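Local coordinates for class II aldolase/adducin N-terminal domain-containing protein (Thermoplasma acidophilum, PDB 3M4R) that binds a zinc ion in its N-terminal class II aldolase/adducin-like domain and probably acts as an oxidoreductase in the full-length protein, at residues G74-I78 with E110-S114; N6-E10 with Y22-L26; A135-I139 with A211-I215. All blocks are in the same frame, centred on the assembly; numbering follows the deposited sequence. Where two conformers were deposited one is given.

Contact 1. Residues G74-I78 with E110-S114; sequences GFTGI and EPSPS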
loop_
_atom_site.group_PDB
_atom_site.type_symbol
_atom_site.label_atom_id
_atom_site.label_comp_id
_atom_site.label_asym_id
_atom_site.label_seq_id
_atom_site.Cartn_x
_atom_site.Cartn_y
_atom_site.Cartn_z
ATOM N N GLY A 74 -6.443 -12.086 -7.099
ATOM C CA GLY A 74 -6.441 -10.652 -7.060
ATOM C C GLY A 74 -5.106 -10.000 -6.924
ATOM O O GLY A 74 -5.072 -8.804 -6.706
ATOM N N PHE A 75 -4.012 -10.764 -6.981
ATOM C CA PHE A 75 -2.675 -10.226 -6.834
ATOM C C PHE A 75 -1.896 -10.494 -8.093
ATOM O O PHE A 75 -1.635 -11.651 -8.443
ATOM C CB PHE A 75 -1.986 -10.765 -5.585
ATOM C CG PHE A 75 -2.594 -10.180 -4.357
ATOM C CD1 PHE A 75 -3.744 -10.763 -3.797
ATOM C CD2 PHE A 75 -2.159 -8.948 -3.875
ATOM C CE1 PHE A 75 -4.394 -10.143 -2.701
ATOM C CE2 PHE A 75 -2.809 -8.324 -2.782
ATOM C CZ PHE A 75 -3.926 -8.924 -2.200
ATOM N N THR A 76 -1.514 -9.422 -8.751
ATOM C CA THR A 76 -0.848 -9.491 -10.071
ATOM C C THR A 76 0.630 -9.336 -9.773
ATOM O O THR A 76 1.037 -8.490 -8.946
ATOM C CB THR A 76 -1.402 -8.432 -10.995
ATOM O OG1 THR A 76 -2.727 -8.835 -11.449
ATOM C CG2 THR A 76 -0.471 -8.123 -12.267
ATOM N N GLY A 77 1.443 -10.172 -10.431
ATOM C CA GLY A 77 2.892 -10.186 -10.235
ATOM C C GLY A 77 3.612 -9.174 -11.094
ATOM O O GLY A 77 3.513 -9.249 -12.335
ATOM N N ILE A 78 4.378 -8.288 -10.448
ATOM C CA ILE A 78 5.191 -7.270 -11.123
ATOM C C ILE A 78 6.643 -7.528 -10.806
ATOM O O ILE A 78 7.027 -7.738 -9.642
ATOM C CB ILE A 78 4.771 -5.822 -10.675
ATOM C CG1 ILE A 78 3.284 -5.572 -10.972
ATOM C CG2 ILE A 78 5.649 -4.700 -11.314
ATOM C CD1 ILE A 78 2.857 -5.564 -12.474
ATOM N N GLU A 110 -2.732 -11.924 -16.431
ATOM C CA GLU A 110 -3.350 -11.494 -15.175
ATOM C C GLU A 110 -4.105 -10.181 -15.296
ATOM O O GLU A 110 -3.879 -9.410 -16.243
ATOM C CB GLU A 110 -2.328 -11.392 -14.046
ATOM C CG GLU A 110 -1.775 -12.715 -13.706
ATOM C CD GLU A 110 -0.690 -12.664 -12.638
ATOM O OE1 GLU A 110 -0.091 -11.606 -12.389
ATOM O OE2 GLU A 110 -0.417 -13.718 -12.057
ATOM N N PRO A 111 -5.046 -9.936 -14.359
ATOM C CA PRO A 111 -5.724 -8.634 -14.361
ATOM C C PRO A 111 -4.744 -7.465 -14.134
ATOM O O PRO A 111 -3.711 -7.628 -13.487
ATOM C CB PRO A 111 -6.745 -8.756 -13.224
ATOM C CG PRO A 111 -6.882 -10.273 -12.961
ATOM C CD PRO A 111 -5.493 -10.782 -13.230
ATOM N N SER A 112 -5.058 -6.306 -14.715
ATOM C CA SER A 112 -4.202 -5.114 -14.577
ATOM C C SER A 112 -3.894 -4.794 -13.110
ATOM O O SER A 112 -4.765 -4.853 -12.268
ATOM C CB SER A 112 -4.855 -3.906 -15.233
ATOM O OG SER A 112 -4.938 -4.073 -16.635
ATOM N N PRO A 113 -2.638 -4.448 -12.810
ATOM C CA PRO A 113 -2.248 -4.120 -11.461
ATOM C C PRO A 113 -2.769 -2.728 -11.067
ATOM O O PRO A 113 -3.032 -1.877 -11.929
ATOM C CB PRO A 113 -0.702 -4.140 -11.519
ATOM C CG PRO A 113 -0.403 -3.726 -12.920
ATOM C CD PRO A 113 -1.495 -4.337 -13.757
ATOM N N SER A 114 -2.968 -2.545 -9.767
ATOM C CA SER A 114 -3.329 -1.241 -9.189
ATOM C C SER A 114 -2.555 -0.104 -9.847
ATOM O O SER A 114 -1.340 -0.204 -10.007
ATOM C CB SER A 114 -2.988 -1.220 -7.684
ATOM O OG SER A 114 -3.278 0.063 -7.102
HETATM O O HOH W 1 1.731 -10.519 -13.956
#
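T76, E110 and P113 bury the most surface here, and together they show how a loop can be pinned to an edge strand without adding to the sheet. The T76 hydroxyl reaches across to the loop carbonyl: OG1 donates to P111 O at 2.6 Å, tilted 21° from the plane of that carbonyl. N62 gives OG1 a second hydrogen bond. T76 OG1 stands beside the backbone N (chi1 -75°), which leaves the methyl CG2 anti to that N and turned toward P113, 4.1 Å from P113 CB. E110 runs alongside T76 but heads the other way, and its OE1 accepts a hydrogen bond from G77 N through the syn lone pair at 2.9 Å, nearly straight at 163°. A water bridges the same OE1 to G77 O, while OE2 forms a salt bridge to R59, so both carboxylate oxygens are held. I78 crosses P113 at about a right angle, CD1 resting 3.8 Å from P113 CG. The loop runs on from P113 into helix 117-121, just before which lies the zinc ligand E116. Side-chain-to-backbone bonds and proline packing thus fasten this loop to strand 75-79, an outermost strand, within this chain, of the class II aldolase domain's mixed sheet.

Contact 2. Residues N6-E10 with Y22-L26; sequences NRWAE and YGSRL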
loop_
_atom_site.group_PDB
_atom_site.type_symbol
_atom_site.label_atom_id
_atom_site.label_comp_id
_atom_site.label_asym_id
_atom_site.label_seq_id
_atom_site.Cartn_x
_atom_site.Cartn_y
_atom_site.Cartn_z
ATOM N N ASN A 6 -8.737 -3.854 16.274
ATOM C CA ASN A 6 -7.661 -4.590 15.594
ATOM C C ASN A 6 -7.992 -6.090 15.512
ATOM O O ASN A 6 -7.917 -6.817 16.521
ATOM C CB ASN A 6 -6.361 -4.377 16.373
ATOM C CG ASN A 6 -5.154 -4.948 15.663
ATOM O OD1 ASN A 6 -5.097 -6.139 15.370
ATOM N ND2 ASN A 6 -4.168 -4.104 15.424
ATOM N N ARG A 7 -8.332 -6.554 14.315
ATOM C CA ARG A 7 -8.929 -7.879 14.135
ATOM C C ARG A 7 -7.965 -8.997 13.672
ATOM O O ARG A 7 -8.426 -10.037 13.181
ATOM C CB ARG A 7 -10.099 -7.768 13.139
ATOM C CG ARG A 7 -11.027 -6.567 13.375
ATOM C CD ARG A 7 -12.239 -6.568 12.412
ATOM N NE ARG A 7 -12.697 -5.210 12.062
ATOM C CZ ARG A 7 -13.803 -4.911 11.363
ATOM N NH1 ARG A 7 -14.108 -3.637 11.101
ATOM N NH2 ARG A 7 -14.613 -5.870 10.922
ATOM N N TRP A 8 -6.652 -8.815 13.829
ATOM C CA TRP A 8 -5.676 -9.782 13.269
ATOM C C TRP A 8 -5.607 -11.004 14.172
ATOM O O TRP A 8 -5.216 -10.870 15.322
ATOM C CB TRP A 8 -4.281 -9.152 13.113
ATOM C CG TRP A 8 -3.308 -9.982 12.291
ATOM C CD1 TRP A 8 -2.634 -11.084 12.706
ATOM C CD2 TRP A 8 -2.902 -9.757 10.925
ATOM N NE1 TRP A 8 -1.846 -11.574 11.693
ATOM C CE2 TRP A 8 -1.988 -10.778 10.588
ATOM C CE3 TRP A 8 -3.232 -8.805 9.958
ATOM C CZ2 TRP A 8 -1.396 -10.875 9.337
ATOM C CZ3 TRP A 8 -2.627 -8.900 8.694
ATOM C CH2 TRP A 8 -1.730 -9.933 8.400
ATOM N N ALA A 9 -6.004 -12.173 13.665
ATOM C CA ALA A 9 -6.126 -13.390 14.489
ATOM C C ALA A 9 -5.099 -14.487 14.153
ATOM O O ALA A 9 -4.593 -15.160 15.044
ATOM C CB ALA A 9 -7.571 -13.949 14.419
ATOM N N GLU A 10 -4.768 -14.662 12.884
ATOM C CA GLU A 10 -3.883 -15.763 12.491
ATOM C C GLU A 10 -2.430 -15.597 12.937
ATOM O O GLU A 10 -2.006 -14.542 13.398
ATOM C CB GLU A 10 -3.936 -15.958 10.981
ATOM C CG GLU A 10 -5.317 -16.318 10.457
ATOM C CD GLU A 10 -5.853 -17.577 11.071
ATOM O OE1 GLU A 10 -5.104 -18.588 11.159
ATOM O OE2 GLU A 10 -7.030 -17.551 11.485
ATOM N N TYR A 22 -5.118 -12.364 3.503
ATOM C CA TYR A 22 -5.672 -12.243 4.836
ATOM C C TYR A 22 -5.727 -10.805 5.314
ATOM O O TYR A 22 -6.767 -10.336 5.738
ATOM C CB TYR A 22 -4.889 -13.107 5.812
ATOM C CG TYR A 22 -5.479 -13.056 7.181
ATOM C CD1 TYR A 22 -6.690 -13.671 7.451
ATOM C CD2 TYR A 22 -4.842 -12.355 8.207
ATOM C CE1 TYR A 22 -7.239 -13.618 8.715
ATOM C CE2 TYR A 22 -5.376 -12.291 9.449
ATOM C CZ TYR A 22 -6.582 -12.916 9.708
ATOM O OH TYR A 22 -7.105 -12.839 10.979
ATOM N N GLY A 23 -4.620 -10.093 5.180
ATOM C CA GLY A 23 -4.559 -8.698 5.570
ATOM C C GLY A 23 -5.532 -7.838 4.782
ATOM O O GLY A 23 -6.159 -6.955 5.332
ATOM N N SER A 24 -5.627 -8.117 3.485
ATOM C CA SER A 24 -6.486 -7.360 2.586
ATOM C C SER A 24 -7.915 -7.506 3.013
ATOM O O SER A 24 -8.647 -6.539 3.104
ATOM C CB SER A 24 -6.303 -7.874 1.183
ATOM O OG SER A 24 -4.970 -7.626 0.802
ATOM N N ARG A 25 -8.306 -8.729 3.292
ATOM C CA ARG A 25 -9.676 -8.991 3.754
ATOM C C ARG A 25 -10.026 -8.211 5.023
ATOM O O ARG A 25 -11.115 -7.638 5.107
ATOM C CB ARG A 25 -9.882 -10.477 3.931
ATOM C CG ARG A 25 -9.925 -11.217 2.599
ATOM C CD ARG A 25 -9.826 -12.698 2.815
ATOM N NE ARG A 25 -9.948 -13.417 1.557
ATOM C CZ ARG A 25 -9.954 -14.744 1.431
ATOM N NH1 ARG A 25 -9.912 -15.528 2.501
ATOM N NH2 ARG A 25 -10.078 -15.294 0.231
ATOM N N LEU A 26 -9.122 -8.181 5.997
ATOM C CA LEU A 26 -9.347 -7.434 7.254
ATOM C C LEU A 26 -9.553 -5.938 6.990
ATOM O O LEU A 26 -10.464 -5.363 7.483
ATOM C CB LEU A 26 -8.157 -7.592 8.191
ATOM C CG LEU A 26 -8.011 -8.948 8.884
ATOM C CD1 LEU A 26 -6.909 -8.848 9.919
ATOM C CD2 LEU A 26 -9.293 -9.406 9.542
#
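W8 and Y22 meet as a T-shaped (edge-to-face) aromatic pair, through which the N-terminal arm of this class II aldolase-type domain packs back on the helix 16-28 that follows it. The tyrosine supplies the edge and the indole the face: the planes stand at 88°, and the centroid of the Y22 ring lies 5.0 Å from that of the W8 six-membered ring. Y22 CE2 sits over the indole, 3.8 Å from W8 CD2. On both partners the ring is carried anti to the backbone N (chi1 -177° for Y22), which sends the indole in over the helix while the phenol reaches out to the arm.

Next to the phenol, the helix presents G23, whose CA lies 3.7 Å from W8 CZ3, with the indole lying directly against the helix backbone. One turn on, L26 crosses W8 at about a right angle and brings CD1 to 3.7 Å from W8 CE3. Its CG lies over one face of the Y22 ring, and the opposite face takes E10, whose CG makes a CH-pi contact 4.0 Å from the ring centroid. The phenol is thus packed on both faces as well as along the edge given to W8. A leucine in place of Y22 would probably leave the indole face without its aromatic edge, A9 N without its acceptor and the E10 methylene without the ring it packs on.

Beyond these segments, K198 and Y201 of helix 197-215 touch W8 and L26 respectively, tying the same patch to a second helix. At the far end of the phenol, A9 N donates to Y22 OH at 3.0 Å, with an N-H...O angle of 160°.

Contact 3. Residues A135-I139 with A211-I215; sequences AILSI and AENFI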
loop_
_atom_site.group_PDB
_atom_site.type_symbol
_atom_site.label_atom_id
_atom_site.label_comp_id
_atom_site.label_asym_id
_atom_site.label_seq_id
_atom_site.Cartn_x
_atom_site.Cartn_y
_atom_site.Cartn_z
ATOM N N ALA A 135 -11.266 8.702 8.437
ATOM C CA ALA A 135 -10.715 9.514 9.518
ATOM C C ALA A 135 -9.363 10.160 9.149
ATOM O O ALA A 135 -9.008 11.215 9.673
ATOM C CB ALA A 135 -10.572 8.682 10.800
ATOM N N ILE A 136 -8.610 9.542 8.254
ATOM C CA ILE A 136 -7.354 10.152 7.795
ATOM C C ILE A 136 -7.648 11.322 6.855
ATOM O O ILE A 136 -6.966 12.360 6.904
ATOM C CB ILE A 136 -6.439 9.133 7.134
ATOM C CG1 ILE A 136 -5.843 8.190 8.197
ATOM C CG2 ILE A 136 -5.341 9.827 6.331
ATOM C CD1 ILE A 136 -4.851 8.828 9.213
ATOM N N LEU A 137 -8.660 11.160 6.011
ATOM C CA LEU A 137 -9.079 12.215 5.113
ATOM C C LEU A 137 -9.587 13.409 5.915
ATOM O O LEU A 137 -9.235 14.534 5.598
ATOM C CB LEU A 137 -10.164 11.719 4.143
ATOM C CG LEU A 137 -9.788 10.815 2.944
ATOM C CD1 LEU A 137 -11.061 10.473 2.117
ATOM C CD2 LEU A 137 -8.746 11.474 2.034
ATOM N N SER A 138 -10.374 13.153 6.968
ATOM C CA SER A 138 -10.892 14.212 7.830
ATOM C C SER A 138 -9.804 14.998 8.534
ATOM O O SER A 138 -9.811 16.216 8.495
ATOM C CB SER A 138 -11.792 13.660 8.933
ATOM O OG SER A 138 -12.965 13.081 8.407
ATOM N N ILE A 139 -8.880 14.299 9.193
ATOM C CA ILE A 139 -7.843 14.984 9.949
ATOM C C ILE A 139 -6.919 15.764 9.034
ATOM O O ILE A 139 -6.481 16.856 9.384
ATOM C CB ILE A 139 -7.032 14.045 10.898
ATOM C CG1 ILE A 139 -6.505 14.874 12.080
ATOM C CG2 ILE A 139 -5.892 13.362 10.160
ATOM C CD1 ILE A 139 -5.862 14.077 13.182
ATOM N N ALA A 211 -6.391 8.845 14.688
ATOM C CA ALA A 211 -7.061 9.878 13.911
ATOM C C ALA A 211 -8.529 9.969 14.314
ATOM O O ALA A 211 -9.046 11.058 14.539
ATOM C CB ALA A 211 -6.965 9.573 12.400
ATOM N N GLU A 212 -9.190 8.819 14.357
ATOM C CA GLU A 212 -10.610 8.759 14.689
ATOM C C GLU A 212 -10.866 9.260 16.122
ATOM O O GLU A 212 -11.687 10.146 16.323
ATOM C CB GLU A 212 -11.148 7.337 14.512
ATOM C CG GLU A 212 -12.646 7.289 14.217
ATOM C CD GLU A 212 -13.203 5.883 14.319
ATOM O OE1 GLU A 212 -14.130 5.692 15.133
ATOM O OE2 GLU A 212 -12.701 4.976 13.613
ATOM N N ASN A 213 -10.127 8.710 17.086
ATOM C CA ASN A 213 -10.129 9.195 18.483
ATOM C C ASN A 213 -10.113 10.707 18.559
ATOM O O ASN A 213 -10.863 11.297 19.330
ATOM C CB ASN A 213 -8.873 8.731 19.240
ATOM C CG ASN A 213 -9.005 7.342 19.849
ATOM O OD1 ASN A 213 -10.109 6.880 20.139
ATOM N ND2 ASN A 213 -7.859 6.678 20.079
ATOM N N PHE A 214 -9.227 11.320 17.776
ATOM C CA PHE A 214 -9.019 12.765 17.805
ATOM C C PHE A 214 -10.171 13.574 17.211
ATOM O O PHE A 214 -10.529 14.624 17.749
ATOM C CB PHE A 214 -7.710 13.155 17.111
ATOM C CG PHE A 214 -7.520 14.644 16.992
ATOM C CD1 PHE A 214 -6.956 15.367 18.035
ATOM C CD2 PHE A 214 -7.943 15.324 15.860
ATOM C CE1 PHE A 214 -6.810 16.762 17.941
ATOM C CE2 PHE A 214 -7.795 16.699 15.754
ATOM C CZ PHE A 214 -7.228 17.419 16.792
ATOM N N ILE A 215 -10.749 13.119 16.110
ATOM C CA ILE A 215 -11.930 13.807 15.565
ATOM C C ILE A 215 -13.298 13.369 16.224
ATOM O O ILE A 215 -14.337 13.951 15.920
ATOM C CB ILE A 215 -11.973 13.698 14.013
ATOM C CG1 ILE A 215 -12.307 12.275 13.564
ATOM C CG2 ILE A 215 -10.626 14.149 13.377
ATOM C CD1 ILE A 215 -12.018 12.009 12.056
#
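A135 and A211 face each other where helix 134-140 meets helix 197-215, their CB atoms 4.0 Å apart. Two small residues at one point let the backbones draw in, and A135 and E212 have their CA atoms only 5.2 Å apart. The short segments cross at 54°, with a closest axis approach of 9.0 Å, so the helices diverge from this spot and larger side chains fill the widening angle.

I215 is the principal bump on its helix. Its CG1 lies between the backbone N and the carbonyl carbon (chi1 71°), a turn that drives CD1 into the hollow between A135 and S138, 3.5 Å from S138 CB and 3.8 Å from A135 CB. From the other helix I139 answers with CG1 anti to the backbone N, which carries CD1 to 3.6 Å from F214 CD2; the two side chains cross at about a right angle. I136 starts out away from the partner helix, yet its end swings back until CD1 is 3.9 Å from A211 CB.

The seam is held by apolar packing. Helix 146-153 closes it further, with L153 against I136 and A211, and I152 against I139 and F214. Just before helix 134-140 in the chain comes the zinc ligand H132, and this alanine-centred helix crossing is part of the helical packing beside the metal site of the class II aldolase domain.

Overall arrangement
The three contacts follow one another along the chain in the order 2, 1, 3. Contacts 1 and 2 have centres about 21 Å apart and touch: F75 CZ, on the edge strand, meets S24 OG, on helix 16-28, at 3.4 Å. Contact 3 lies across the centre of the chain from contact 1, their centres about 31 Å apart, and about 21 Å, centre to centre, from contact 2. Helix 197-215 joins these last two, contributing its C-terminal end to contact 3 while its earlier residues touch the arm and helix of contact 2. Both ends of this N-terminal fragment are thus packed onto one domain, whose central sheet carries the zinc ligand H130.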